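Bradavidin 2 (Bradyrhizobium japonicum, PDB 4GGZ) binds biotin, gripping it by hydrogen bonds at one end of an eight-stranded avidin-type antiparallel beta-barrel. Local coordinates at residues A[10-15]-A[27-32]; A[21-26]-A[39-44]; A[87-92]-A[109-114]. All blocks are in the same frame, centred on the assembly; numbering follows the deposited sequence. Where two conformers were deposited one is given.

All three contacts belong to one antiparallel barrel, but they differ in depth and chemistry. Contact 1 lies at the surface, about 14 Å from the chain centre, where the loop leading into strand 14-18 rests on the end of strand 23-28 mainly through apolar touches, with no hydrogen bond across. Contact 2 uses the opposite end of that strand and is partly buried; here serine, asparagine and histidine make directed hydrogen bonds. Contact 3, also partly buried, joins strands 86-96 and 102-113 and combines backbone bonds with aromatic packing and a carboxylate. Contacts 2 and 3 both reach biotin and meet where L24 packs on F111, while Y15 of contact 1 and E23 of contact 2 share a hydrogen bond.

Contact 1 (A[10-15]-A[27-32]); sequences LPAPSY and WSANSG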
ATOM      1  N   LEU A  10      13.276  -7.151  -2.502  1.00 29.44           N
ATOM      2  CA  LEU A  10      12.842  -5.874  -1.827  1.00 28.81           C
ATOM      3  C   LEU A  10      13.800  -5.361  -0.753  1.00 28.42           C
ATOM      4  O   LEU A  10      13.947  -5.991   0.315  1.00 28.45           O
ATOM      5  CB  LEU A  10      11.428  -6.020  -1.237  1.00 29.07           C
ATOM      6  CG  LEU A  10      10.779  -4.803  -0.584  1.00 28.90           C
ATOM      7  CD1 LEU A  10      10.577  -3.714  -1.640  1.00 27.81           C
ATOM      8  CD2 LEU A  10       9.464  -5.202   0.061  1.00 29.47           C
ATOM      9  N   PRO A  11      14.443  -4.201  -1.006  1.00 27.74           N
ATOM     10  CA  PRO A  11      15.331  -3.639   0.020  1.00 26.98           C
ATOM     11  C   PRO A  11      14.562  -3.184   1.290  1.00 26.35           C
ATOM     12  O   PRO A  11      13.461  -2.634   1.199  1.00 25.05           O
ATOM     13  CB  PRO A  11      16.001  -2.450  -0.678  1.00 27.48           C
ATOM     14  CG  PRO A  11      15.105  -2.105  -1.840  1.00 27.78           C
ATOM     15  CD  PRO A  11      14.379  -3.367  -2.229  1.00 28.29           C
ATOM     16  N   ALA A  12      15.128  -3.471   2.455  1.00 25.64           N
ATOM     17  CA  ALA A  12      14.524  -3.078   3.716  1.00 25.50           C
ATOM     18  C   ALA A  12      15.620  -2.716   4.728  1.00 25.41           C
ATOM     19  O   ALA A  12      16.587  -3.477   4.868  1.00 26.63           O
ATOM     20  CB  ALA A  12      13.648  -4.203   4.249  1.00 25.33           C
ATOM     21  N   PRO A  13      15.472  -1.585   5.443  1.00 23.88           N
ATOM     22  CA  PRO A  13      14.356  -0.642   5.289  1.00 22.15           C
ATOM     23  C   PRO A  13      14.497   0.125   3.998  1.00 21.08           C
ATOM     24  O   PRO A  13      15.619   0.282   3.493  1.00 20.88           O
ATOM     25  CB  PRO A  13      14.540   0.348   6.433  1.00 22.15           C
ATOM     26  CG  PRO A  13      15.946   0.154   6.940  1.00 25.11           C
ATOM     27  CD  PRO A  13      16.436  -1.176   6.485  1.00 24.38           C
ATOM     28  N   SER A  14      13.371   0.607   3.485  1.00 18.29           N
ATOM     29  CA  SER A  14      13.376   1.452   2.289  1.00 17.38           C
ATOM     30  C   SER A  14      12.122   2.312   2.295  1.00 16.96           C
ATOM     31  O   SER A  14      11.209   2.070   3.060  1.00 14.85           O
ATOM     32  CB  SER A  14      13.451   0.580   1.031  1.00 16.75           C
ATOM     33  OG  SER A  14      12.328  -0.280   0.891  1.00 18.52           O
ATOM     34  N   TYR A  15      12.058   3.317   1.418  1.00 16.75           N
ATOM     35  CA  TYR A  15      10.997   4.293   1.561  1.00 16.49           C
ATOM     36  C   TYR A  15      10.626   4.655   0.162  1.00 16.37           C
ATOM     37  O   TYR A  15      11.505   4.849  -0.677  1.00 17.16           O
ATOM     38  CB  TYR A  15      11.502   5.528   2.346  1.00 17.98           C
ATOM     39  CG  TYR A  15      10.492   6.630   2.518  1.00 20.34           C
ATOM     40  CD1 TYR A  15       9.354   6.453   3.290  1.00 22.20           C
ATOM     41  CD2 TYR A  15      10.694   7.878   1.929  1.00 23.54           C
ATOM     42  CE1 TYR A  15       8.431   7.465   3.451  1.00 21.54           C
ATOM     43  CE2 TYR A  15       9.770   8.895   2.088  1.00 23.55           C
ATOM     44  CZ  TYR A  15       8.650   8.678   2.841  1.00 23.87           C
ATOM     45  OH  TYR A  15       7.741   9.686   2.992  1.00 27.54           O
ATOM     46  N   TRP A  27       9.811  -1.473   6.546  1.00 20.36           N
ATOM     47  CA  TRP A  27      10.765  -1.560   7.650  1.00 22.05           C
ATOM     48  C   TRP A  27      11.560  -2.852   7.594  1.00 22.00           C
ATOM     49  O   TRP A  27      12.780  -2.839   7.774  1.00 22.62           O
ATOM     50  CB  TRP A  27      10.114  -1.369   9.020  1.00 24.49           C
ATOM     51  CG  TRP A  27      11.146  -0.910   9.973  1.00 28.18           C
ATOM     52  CD1 TRP A  27      11.624  -1.580  11.071  1.00 30.65           C
ATOM     53  CD2 TRP A  27      11.924   0.293   9.858  1.00 30.31           C
ATOM     54  NE1 TRP A  27      12.624  -0.840  11.672  1.00 33.74           N
ATOM     55  CE2 TRP A  27      12.835   0.305  10.938  1.00 32.61           C
ATOM     56  CE3 TRP A  27      11.928   1.362   8.951  1.00 29.75           C
ATOM     57  CZ2 TRP A  27      13.729   1.355  11.145  1.00 30.73           C
ATOM     58  CZ3 TRP A  27      12.824   2.404   9.151  1.00 30.65           C
ATOM     59  CH2 TRP A  27      13.708   2.394  10.245  1.00 30.65           C
ATOM     60  N   SER A  28      10.887  -3.960   7.307  1.00 19.67           N
ATOM     61  CA  SER A  28      11.591  -5.231   7.180  1.00 19.13           C
ATOM     62  C   SER A  28      10.891  -6.105   6.163  1.00 18.08           C
ATOM     63  O   SER A  28       9.724  -5.847   5.793  1.00 17.06           O
ATOM     64  CB  SER A  28      11.605  -5.939   8.536  1.00 19.03           C
ATOM     65  OG  SER A  28      10.301  -6.051   9.017  1.00 21.24           O
ATOM     66  N   ALA A  29      11.609  -7.123   5.701  1.00 17.15           N
ATOM     67  CA  ALA A  29      11.046  -8.127   4.819  1.00 17.33           C
ATOM     68  C   ALA A  29      11.521  -9.509   5.240  1.00 18.35           C
ATOM     69  O   ALA A  29      11.838 -10.359   4.426  1.00 19.26           O
ATOM     70  CB  ALA A  29      11.395  -7.825   3.355  1.00 18.69           C
ATOM     71  N   ASN A  30      11.552  -9.722   6.536  1.00 17.75           N
ATOM     72  CA  ASN A  30      12.020 -10.994   7.088  1.00 18.49           C
ATOM     73  C   ASN A  30      11.198 -12.234   6.711  1.00 18.88           C
ATOM     74  O   ASN A  30       9.982 -12.264   6.877  1.00 17.80           O
ATOM     75  CB  ASN A  30      12.138 -10.827   8.569  1.00 18.24           C
ATOM     76  CG  ASN A  30      13.128  -9.743   8.948  1.00 18.34           C
ATOM     77  OD1 ASN A  30      14.215  -9.641   8.358  1.00 19.45           O
ATOM     78  ND2 ASN A  30      12.778  -8.927   9.929  1.00 19.69           N
ATOM     79  N   SER A  31      11.880 -13.261   6.206  1.00 20.00           N
ATOM     80  CA  SER A  31      11.254 -14.486   5.685  1.00 21.86           C
ATOM     81  C   SER A  31      10.281 -14.182   4.563  1.00 21.22           C
ATOM     82  O   SER A  31       9.393 -14.971   4.313  1.00 22.20           O
ATOM     83  CB  SER A  31      10.516 -15.294   6.787  1.00 22.28           C
ATOM     84  OG  SER A  31      11.380 -16.256   7.389  1.00 28.73           O
ATOM     85  N   GLY A  32      10.450 -13.047   3.888  1.00 20.60           N
ATOM     86  CA  GLY A  32       9.546 -12.691   2.807  1.00 20.61           C
ATOM     87  C   GLY A  32       8.267 -11.977   3.228  1.00 19.55           C
ATOM     88  O   GLY A  32       7.465 -11.611   2.358  1.00 20.91           O
TER
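The two backbones run roughly antiparallel, 147° apart from end to end, and come closest at P13 and W27, whose CA atoms are 4.4 Å apart, yet no hydrogen bond crosses between 10-15 and 27-32. P13, preceded by a cis peptide bond, touches the tryptophan with one carbon: its CB sits over one face of the W27 six-membered ring, 4.1 Å from the centroid and displaced toward the rim, a CH-pi contact. The W27 side chain starts out away from P13 and swings back, because CG is anti to the backbone N (chi1 -156°); CE3 and CZ3 thereby come under the proline. A12 points its methyl at the opposing main chain, with CB 3.7 Å from S28 CA, and meets the methyl of A29 at 4.4 Å between the two CB atoms. L10 reaches the same alanine more loosely, through its carbonyl oxygen.

Within the incoming loop, S14 OG donates to P11 O at 2.6 Å from above the carbonyl plane, and also bonds W16 NE1. W27 and S28 both face Q35, a classic beta bulge at the end of strand 23-28, against strand 33-39. Mostly methyls, a proline ring and an indole face meet at this open end of the hairpin of strands 14-18 and 23-28, so the contact depends on shape and dispersion, while the polar ties lie within the loop or run to neighbouring strands.

Contact 2 (A[21-26]-A[39-44]); sequences GSELLI and TNHAQG. With BTN (biotin), chain E.
One serine hydroxyl ties the two segments to the ligand: S22 OG donates to the biotin ureido oxygen O3 at 2.7 Å and accepts from H41 N at 2.9 Å in a nearly straight bond (169°). The N-H of H41 occupies the acceptor side of the hydroxyl, whose own proton is directed at biotin. N40 works alongside. With CG anti to the backbone N (chi1 -179°), its amide swings over to the ligand, and OD1 accepts a hydrogen bond from biotin N2 at 2.9 Å. The same OD1 accepts from A42 N, 60° out of the amide plane, closing an Asx turn; ND2 bonds A46 O, so the amide is fixed from both of its ends. The methyl of A42 also packs here, with CB 3.3 Å from biotin N2.

Farther from the ligand, H41 NE2 donates a hydrogen bond to E23 OE1 at 2.6 Å. The carboxylate uses its anti lone pair and lies almost coplanar with the imidazole, and the extended E23 chain runs past the ring edge. The other oxygen, OE2, is held by Y15 OH, which would be expected to favour a charged carboxylate. G21 O approaches the imidazole edge at CD2.

E23 and T39 form an antiparallel hydrogen-bonded pair, the last rung between strands 23-28 and 33-39 before the chain leaves the sheet as the loop toward strand 51-59; on the other flank, strand 14-18 pairs with L24 and I26, and N18 takes the backbone N-H of S22.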
ATOM      1  N   GLY A  21       1.252  10.900  -4.187  1.00 15.36           N
ATOM      2  CA  GLY A  21       1.927  11.543  -3.088  1.00 15.00           C
ATOM      3  C   GLY A  21       1.989  10.671  -1.836  1.00 14.91           C
ATOM      4  O   GLY A  21       2.463  11.122  -0.778  1.00 14.19           O
ATOM      5  N   SER A  22       1.408   9.487  -1.919  1.00 15.52           N
ATOM      6  CA  SER A  22       1.315   8.627  -0.706  1.00 13.71           C
ATOM      7  C   SER A  22       2.665   8.013  -0.381  1.00 14.71           C
ATOM      8  O   SER A  22       3.477   7.849  -1.288  1.00 13.69           O
ATOM      9  CB  SER A  22       0.261   7.547  -0.897  1.00 13.82           C
ATOM     10  OG  SER A  22      -1.071   8.120  -0.947  1.00 15.03           O
ATOM     11  N   GLU A  23       2.882   7.575   0.884  1.00 14.48           N
ATOM     12  CA  GLU A  23       4.235   7.215   1.351  1.00 15.96           C
ATOM     13  C   GLU A  23       4.175   5.788   1.863  1.00 14.69           C
ATOM     14  O   GLU A  23       3.239   5.471   2.580  1.00 12.99           O
ATOM     15  CB  GLU A  23       4.657   8.062   2.577  1.00 16.74           C
ATOM     16  CG  GLU A  23       4.417   9.577   2.560  1.00 21.74           C
ATOM     17  CD  GLU A  23       4.667  10.226   3.936  1.00 22.39           C
ATOM     18  OE1 GLU A  23       3.756  10.913   4.481  1.00 31.73           O
ATOM     19  OE2 GLU A  23       5.774  10.041   4.504  1.00 28.86           O
ATOM     20  N   LEU A  24       5.147   4.954   1.482  1.00 13.70           N
ATOM     21  CA  LEU A  24       5.214   3.588   1.970  1.00 13.45           C
ATOM     22  C   LEU A  24       6.602   3.360   2.545  1.00 13.96           C
ATOM     23  O   LEU A  24       7.601   3.462   1.829  1.00 12.16           O
ATOM     24  CB  LEU A  24       4.945   2.633   0.797  1.00 13.71           C
ATOM     25  CG  LEU A  24       5.171   1.148   1.094  1.00 15.27           C
ATOM     26  CD1 LEU A  24       4.153   0.642   2.084  1.00 18.21           C
ATOM     27  CD2 LEU A  24       5.122   0.301  -0.191  1.00 17.30           C
ATOM     28  N   LEU A  25       6.665   3.022   3.827  1.00 13.84           N
ATOM     29  CA  LEU A  25       7.927   2.805   4.487  1.00 15.60           C
ATOM     30  C   LEU A  25       7.984   1.321   4.691  1.00 16.19           C
ATOM     31  O   LEU A  25       7.062   0.779   5.292  1.00 15.07           O
ATOM     32  CB  LEU A  25       7.893   3.500   5.857  1.00 15.74           C
ATOM     33  CG  LEU A  25       9.106   3.738   6.776  1.00 22.42           C
ATOM     34  CD1 LEU A  25       8.997   3.124   8.142  1.00 23.37           C
ATOM     35  CD2 LEU A  25      10.500   3.563   6.169  1.00 20.21           C
ATOM     36  N   ILE A  26       8.990   0.665   4.128  1.00 16.61           N
ATOM     37  CA  ILE A  26       9.169  -0.776   4.321  1.00 18.54           C
ATOM     38  C   ILE A  26      10.217  -0.947   5.402  1.00 19.82           C
ATOM     39  O   ILE A  26      11.382  -0.560   5.226  1.00 21.31           O
ATOM     40  CB  ILE A  26       9.523  -1.497   2.992  1.00 19.32           C
ATOM     41  CG1 ILE A  26       8.324  -1.384   2.036  1.00 20.22           C
ATOM     42  CG2 ILE A  26       9.853  -2.990   3.270  1.00 19.98           C
ATOM     43  CD1 ILE A  26       8.552  -1.929   0.682  1.00 27.39           C
ATOM     44  N   THR A  39       1.132   5.846   4.556  1.00 15.33           N
ATOM     45  CA  THR A  39       0.249   6.979   4.820  1.00 15.62           C
ATOM     46  C   THR A  39      -0.280   7.604   3.549  1.00 15.54           C
ATOM     47  O   THR A  39       0.481   7.909   2.636  1.00 15.71           O
ATOM     48  CB  THR A  39       0.732   8.009   5.927  1.00 18.73           C
ATOM     49  OG1 THR A  39       0.568   9.395   5.538  1.00 21.64           O
ATOM     50  CG2 THR A  39       2.089   7.685   6.503  1.00 12.19           C
ATOM     51  N   ASN A  40      -1.590   7.684   3.491  1.00 14.39           N
ATOM     52  CA  ASN A  40      -2.261   8.212   2.278  1.00 15.05           C
ATOM     53  C   ASN A  40      -2.072   9.698   2.160  1.00 15.05           C
ATOM     54  O   ASN A  40      -2.218  10.424   3.150  1.00 17.60           O
ATOM     55  CB  ASN A  40      -3.764   7.879   2.343  1.00 14.67           C
ATOM     56  CG  ASN A  40      -4.516   8.377   1.127  1.00 16.90           C
ATOM     57  OD1 ASN A  40      -4.041   8.223   0.004  1.00 16.67           O
ATOM     58  ND2 ASN A  40      -5.677   8.973   1.344  1.00 19.60           N
ATOM     59  N   HIS A  41      -1.859  10.173   0.931  1.00 16.37           N
ATOM     60  CA  HIS A  41      -1.918  11.593   0.634  1.00 15.69           C
ATOM     61  C   HIS A  41      -2.651  11.784  -0.674  1.00 16.23           C
ATOM     62  O   HIS A  41      -2.571  12.872  -1.271  1.00 16.47           O
ATOM     63  CB  HIS A  41      -0.491  12.171   0.547  1.00 17.53           C
ATOM     64  CG  HIS A  41       0.204  12.230   1.867  1.00 18.22           C
ATOM     65  ND1 HIS A  41      -0.256  13.002   2.915  1.00 23.21           N
ATOM     66  CD2 HIS A  41       1.315  11.601   2.320  1.00 21.21           C
ATOM     67  CE1 HIS A  41       0.543  12.842   3.960  1.00 21.29           C
ATOM     68  NE2 HIS A  41       1.504  12.000   3.625  1.00 23.28           N
ATOM     69  N   ALA A  42      -3.381  10.747  -1.098  1.00 15.61           N
ATOM     70  CA  ALA A  42      -4.045  10.736  -2.396  1.00 17.71           C
ATOM     71  C   ALA A  42      -5.263  11.632  -2.453  1.00 17.79           C
ATOM     72  O   ALA A  42      -6.177  11.531  -1.662  1.00 17.57           O
ATOM     73  CB  ALA A  42      -4.405   9.299  -2.808  1.00 17.41           C
ATOM     74  N   GLN A  43      -5.305  12.502  -3.456  1.00 19.89           N
ATOM     75  CA  GLN A  43      -6.495  13.279  -3.618  1.00 21.26           C
ATOM     76  C   GLN A  43      -7.687  12.385  -4.010  1.00 21.30           C
ATOM     77  O   GLN A  43      -7.588  11.487  -4.858  1.00 22.20           O
ATOM     78  CB  GLN A  43      -6.242  14.328  -4.687  1.00 23.25           C
ATOM     79  CG  GLN A  43      -7.190  15.468  -4.588  1.00 27.27           C
ATOM     80  CD  GLN A  43      -6.709  16.604  -5.390  1.00 33.71           C
ATOM     81  OE1 GLN A  43      -5.857  17.387  -4.945  1.00 38.77           O
ATOM     82  NE2 GLN A  43      -7.209  16.695  -6.609  1.00 35.71           N
ATOM     83  N   GLY A  44      -8.818  12.639  -3.381  1.00 21.74           N
ATOM     84  CA  GLY A  44     -10.034  11.910  -3.687  1.00 22.77           C
ATOM     85  C   GLY A  44     -10.272  10.762  -2.717  1.00 23.37           C
ATOM     86  O   GLY A  44     -11.222   9.998  -2.914  1.00 24.56           O
TER
HETATM   87  C11 BTN E 900     -10.224   5.402   2.172  1.00 25.59           C
HETATM   88  O11 BTN E 900     -10.434   6.400   1.402  1.00 24.30           O
HETATM   89  O12 BTN E 900     -11.159   4.579   2.387  1.00 24.25           O
HETATM   90  C10 BTN E 900      -8.895   5.178   2.862  1.00 22.68           C
HETATM   91  C9  BTN E 900      -7.684   5.693   2.070  1.00 19.22           C
HETATM   92  C8  BTN E 900      -7.537   4.911   0.759  1.00 15.04           C
HETATM   93  C7  BTN E 900      -6.323   5.405  -0.061  1.00 15.60           C
HETATM   94  C2  BTN E 900      -6.192   4.608  -1.372  1.00 16.54           C
HETATM   95  S1  BTN E 900      -5.289   3.186  -1.210  1.00 16.56           S
HETATM   96  C6  BTN E 900      -5.233   3.052  -3.019  1.00 16.68           C
HETATM   97  C5  BTN E 900      -4.981   4.470  -3.534  1.00 14.60           C
HETATM   98  N1  BTN E 900      -3.564   4.767  -3.569  1.00 16.05           N
HETATM   99  C3  BTN E 900      -3.270   5.726  -2.688  1.00 11.56           C
HETATM  100  O3  BTN E 900      -2.003   6.208  -2.537  1.00 13.06           O
HETATM  101  N2  BTN E 900      -4.314   6.135  -2.004  1.00 11.31           N
HETATM  102  C4  BTN E 900      -5.496   5.411  -2.476  1.00 14.20           C

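Contact 3 (A[87-92]-A[109-114]); sequences MPTSWT and DIFTRV. With BTN (biotin), chain E.
W91 and D109 meet at the biotin: the indole lays one face against the ligand, with biotin C6 3.4 Å above the ring plane and over its centre, while D109 OD2 accepts from biotin N1 at 2.9 Å, almost straight at 174°. What brings the indole there is a chi1 of 55°, which sets CG between the backbone N and the carbonyl carbon. The D109 carboxylate crosses beside it. OD2 also accepts from W78 NE1, and OD1 forms a salt bridge with R20.

T89 takes the same kind of first torsion (chi1 65°), which turns OG1 onto D109 O at 2.9 Å. T89 N reaches that carbonyl too, so D109 O accepts two hydrogen bonds from one residue. M87 sends its sulfur to the F111 ring, SD lying 4.8 Å from the centroid in an oblique Met-aromatic contact. The bend at chi3 turns the terminal methyl away from the ring, so the sulfur makes the contact. The edge of the F111 ring faces M87 O and T89 OG1, and W78 meets it edge-to-face.

M87, T89, D109 and F111 share the inward face of this hairpin, whereas P88 and I110 pair on the other. Its chemistry changes along its length, from sulfur and aromatic packing to a carboxylate whose OD2 accepts from both biotin and W78, while the R20 salt bridge to OD1 likely holds it in place and charged.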
ATOM      1  N   MET A  87       8.166   0.305  -8.543  1.00 22.09           N
ATOM      2  CA  MET A  87       7.280  -0.763  -8.102  1.00 21.13           C
ATOM      3  C   MET A  87       5.879  -0.501  -8.651  1.00 20.67           C
ATOM      4  O   MET A  87       5.080   0.156  -7.999  1.00 20.12           O
ATOM      5  CB  MET A  87       7.272  -0.842  -6.568  1.00 19.50           C
ATOM      6  CG  MET A  87       6.215  -1.798  -5.989  1.00 20.45           C
ATOM      7  SD  MET A  87       5.879  -1.416  -4.257  1.00 24.39           S
ATOM      8  CE  MET A  87       7.447  -1.858  -3.539  1.00 23.82           C
ATOM      9  N   PRO A  88       5.594  -0.983  -9.892  1.00 20.19           N
ATOM     10  CA  PRO A  88       4.271  -0.785 -10.463  1.00 20.76           C
ATOM     11  C   PRO A  88       3.296  -1.752  -9.829  1.00 20.58           C
ATOM     12  O   PRO A  88       3.645  -2.915  -9.561  1.00 20.94           O
ATOM     13  CB  PRO A  88       4.473  -1.072 -11.957  1.00 20.57           C
ATOM     14  CG  PRO A  88       5.685  -1.889 -12.046  1.00 20.68           C
ATOM     15  CD  PRO A  88       6.497  -1.722 -10.799  1.00 19.78           C
ATOM     16  N   THR A  89       2.089  -1.262  -9.549  1.00 20.10           N
ATOM     17  CA  THR A  89       1.089  -2.080  -8.864  1.00 19.09           C
ATOM     18  C   THR A  89      -0.330  -1.818  -9.304  1.00 18.08           C
ATOM     19  O   THR A  89      -0.641  -0.809  -9.979  1.00 17.14           O
ATOM     20  CB  THR A  89       1.077  -1.832  -7.328  1.00 20.87           C
ATOM     21  OG1 THR A  89       0.656  -0.488  -7.046  1.00 22.30           O
ATOM     22  CG2 THR A  89       2.433  -2.088  -6.685  1.00 20.97           C
ATOM     23  N   SER A  90      -1.199  -2.753  -8.959  1.00 16.81           N
ATOM     24  CA  SER A  90      -2.640  -2.546  -9.055  0.50 17.46           C
ATOM     25  C   SER A  90      -3.196  -2.752  -7.668  1.00 16.88           C
ATOM     26  O   SER A  90      -2.619  -3.546  -6.890  1.00 17.67           O
ATOM     27  CB  SER A  90      -3.281  -3.562 -10.011  0.50 17.67           C
ATOM     28  OG  SER A  90      -2.884  -3.311 -11.342  0.50 21.33           O
ATOM     29  N   TRP A  91      -4.305  -2.090  -7.357  1.00 15.50           N
ATOM     30  CA  TRP A  91      -4.872  -2.205  -6.030  1.00 15.22           C
ATOM     31  C   TRP A  91      -6.387  -2.317  -6.090  1.00 14.84           C
ATOM     32  O   TRP A  91      -7.035  -1.849  -7.041  1.00 14.25           O
ATOM     33  CB  TRP A  91      -4.455  -1.021  -5.104  1.00 14.84           C
ATOM     34  CG  TRP A  91      -4.774   0.383  -5.682  1.00 14.63           C
ATOM     35  CD1 TRP A  91      -3.905   1.190  -6.354  1.00 17.80           C
ATOM     36  CD2 TRP A  91      -6.044   1.080  -5.665  1.00 12.94           C
ATOM     37  NE1 TRP A  91      -4.548   2.350  -6.775  1.00 17.21           N
ATOM     38  CE2 TRP A  91      -5.858   2.308  -6.366  1.00 15.44           C
ATOM     39  CE3 TRP A  91      -7.325   0.783  -5.156  1.00 15.45           C
ATOM     40  CZ2 TRP A  91      -6.886   3.240  -6.541  1.00 16.54           C
ATOM     41  CZ3 TRP A  91      -8.342   1.715  -5.307  1.00 17.39           C
ATOM     42  CH2 TRP A  91      -8.118   2.936  -6.022  1.00 17.58           C
ATOM     43  N   THR A  92      -6.919  -2.923  -5.036  1.00 15.21           N
ATOM     44  CA  THR A  92      -8.352  -2.933  -4.792  0.50 15.72           C
ATOM     45  C   THR A  92      -8.619  -2.424  -3.381  1.00 15.42           C
ATOM     46  O   THR A  92      -7.962  -2.854  -2.429  1.00 15.34           O
ATOM     47  CB  THR A  92      -9.031  -4.310  -5.099  0.50 15.61           C
ATOM     48  OG1 THR A  92     -10.380  -4.299  -4.606  0.50 18.05           O
ATOM     49  CG2 THR A  92      -8.278  -5.482  -4.488  0.50 17.33           C
ATOM     50  N   ASP A 109      -1.123   2.037  -9.068  1.00 17.28           N
ATOM     51  CA  ASP A 109      -0.161   2.910  -8.423  1.00 17.30           C
ATOM     52  C   ASP A 109       1.226   2.522  -8.883  1.00 18.44           C
ATOM     53  O   ASP A 109       1.509   1.359  -9.055  1.00 18.23           O
ATOM     54  CB  ASP A 109      -0.193   2.729  -6.914  1.00 18.19           C
ATOM     55  CG  ASP A 109      -1.089   3.718  -6.208  1.00 19.37           C
ATOM     56  OD1 ASP A 109      -1.260   4.868  -6.672  1.00 15.75           O
ATOM     57  OD2 ASP A 109      -1.604   3.336  -5.144  1.00 13.79           O
ATOM     58  N   ILE A 110       2.100   3.499  -9.062  1.00 18.02           N
ATOM     59  CA  ILE A 110       3.492   3.188  -9.303  1.00 18.07           C
ATOM     60  C   ILE A 110       4.248   3.869  -8.187  1.00 17.75           C
ATOM     61  O   ILE A 110       4.188   5.109  -8.042  1.00 16.71           O
ATOM     62  CB  ILE A 110       3.997   3.745 -10.662  1.00 18.34           C
ATOM     63  CG1 ILE A 110       3.203   3.201 -11.839  1.00 20.77           C
ATOM     64  CG2 ILE A 110       5.511   3.480 -10.808  1.00 18.81           C
ATOM     65  CD1 ILE A 110       3.640   3.903 -13.166  1.00 19.89           C
ATOM     66  N   PHE A 111       4.882   3.063  -7.327  1.00 16.12           N
ATOM     67  CA  PHE A 111       5.748   3.607  -6.306  1.00 15.83           C
ATOM     68  C   PHE A 111       7.192   3.722  -6.794  1.00 16.14           C
ATOM     69  O   PHE A 111       7.700   2.843  -7.501  1.00 17.64           O
ATOM     70  CB  PHE A 111       5.763   2.684  -5.073  1.00 14.24           C
ATOM     71  CG  PHE A 111       4.439   2.608  -4.369  1.00 13.60           C
ATOM     72  CD1 PHE A 111       3.431   1.775  -4.844  1.00 15.64           C
ATOM     73  CD2 PHE A 111       4.193   3.365  -3.211  1.00 11.57           C
ATOM     74  CE1 PHE A 111       2.172   1.683  -4.181  1.00 12.31           C
ATOM     75  CE2 PHE A 111       2.951   3.267  -2.540  1.00 10.44           C
ATOM     76  CZ  PHE A 111       1.936   2.456  -3.036  1.00 12.36           C
ATOM     77  N   THR A 112       7.850   4.793  -6.373  1.00 17.15           N
ATOM     78  CA  THR A 112       9.255   5.054  -6.710  1.00 18.06           C
ATOM     79  C   THR A 112      10.071   5.159  -5.444  1.00 19.01           C
ATOM     80  O   THR A 112       9.703   5.901  -4.522  1.00 17.86           O
ATOM     81  CB  THR A 112       9.416   6.406  -7.475  1.00 19.71           C
ATOM     82  OG1 THR A 112       8.815   6.300  -8.768  1.00 20.84           O
ATOM     83  CG2 THR A 112      10.902   6.752  -7.626  1.00 20.65           C
ATOM     84  N   ARG A 113      11.216   4.481  -5.414  1.00 19.34           N
ATOM     85  CA  ARG A 113      12.023   4.469  -4.212  1.00 19.76           C
ATOM     86  C   ARG A 113      12.659   5.824  -3.976  1.00 19.52           C
ATOM     87  O   ARG A 113      13.184   6.459  -4.913  1.00 20.53           O
ATOM     88  CB  ARG A 113      13.084   3.378  -4.218  1.00 21.14           C
ATOM     89  CG  ARG A 113      13.979   3.563  -3.032  1.00 21.72           C
ATOM     90  CD  ARG A 113      14.168   2.355  -2.221  1.00 30.11           C
ATOM     91  NE  ARG A 113      15.235   1.567  -2.758  1.00 32.23           N
ATOM     92  CZ  ARG A 113      16.307   1.129  -2.096  1.00 34.12           C
ATOM     93  NH1 ARG A 113      16.526   1.380  -0.804  1.00 33.75           N
ATOM     94  NH2 ARG A 113      17.174   0.396  -2.767  1.00 29.91           N
ATOM     95  N   VAL A 114      12.549   6.288  -2.742  1.00 19.37           N
ATOM     96  CA  VAL A 114      13.132   7.558  -2.295  1.00 20.07           C
ATOM     97  C   VAL A 114      14.491   7.320  -1.615  1.00 20.83           C
ATOM     98  O   VAL A 114      15.501   7.979  -1.950  1.00 19.72           O
ATOM     99  CB  VAL A 114      12.149   8.317  -1.366  1.00 19.76           C
ATOM    100  CG1 VAL A 114      12.766   9.561  -0.808  1.00 19.77           C
ATOM    101  CG2 VAL A 114      10.888   8.696  -2.136  1.00 22.16           C
TER
HETATM  102  C11 BTN E 900     -10.224   5.402   2.172  1.00 25.59           C
HETATM  103  O11 BTN E 900     -10.434   6.400   1.402  1.00 24.30           O
HETATM  104  O12 BTN E 900     -11.159   4.579   2.387  1.00 24.25           O
HETATM  105  C10 BTN E 900      -8.895   5.178   2.862  1.00 22.68           C
HETATM  106  C9  BTN E 900      -7.684   5.693   2.070  1.00 19.22           C
HETATM  107  C8  BTN E 900      -7.537   4.911   0.759  1.00 15.04           C
HETATM  108  C7  BTN E 900      -6.323   5.405  -0.061  1.00 15.60           C
HETATM  109  C2  BTN E 900      -6.192   4.608  -1.372  1.00 16.54           C
HETATM  110  S1  BTN E 900      -5.289   3.186  -1.210  1.00 16.56           S
HETATM  111  C6  BTN E 900      -5.233   3.052  -3.019  1.00 16.68           C
HETATM  112  C5  BTN E 900      -4.981   4.470  -3.534  1.00 14.60           C
HETATM  113  N1  BTN E 900      -3.564   4.767  -3.569  1.00 16.05           N
HETATM  114  C3  BTN E 900      -3.270   5.726  -2.688  1.00 11.56           C
HETATM  115  O3  BTN E 900      -2.003   6.208  -2.537  1.00 13.06           O
HETATM  116  N2  BTN E 900      -4.314   6.135  -2.004  1.00 11.31           N
HETATM  117  C4  BTN E 900      -5.496   5.411  -2.476  1.00 14.20           C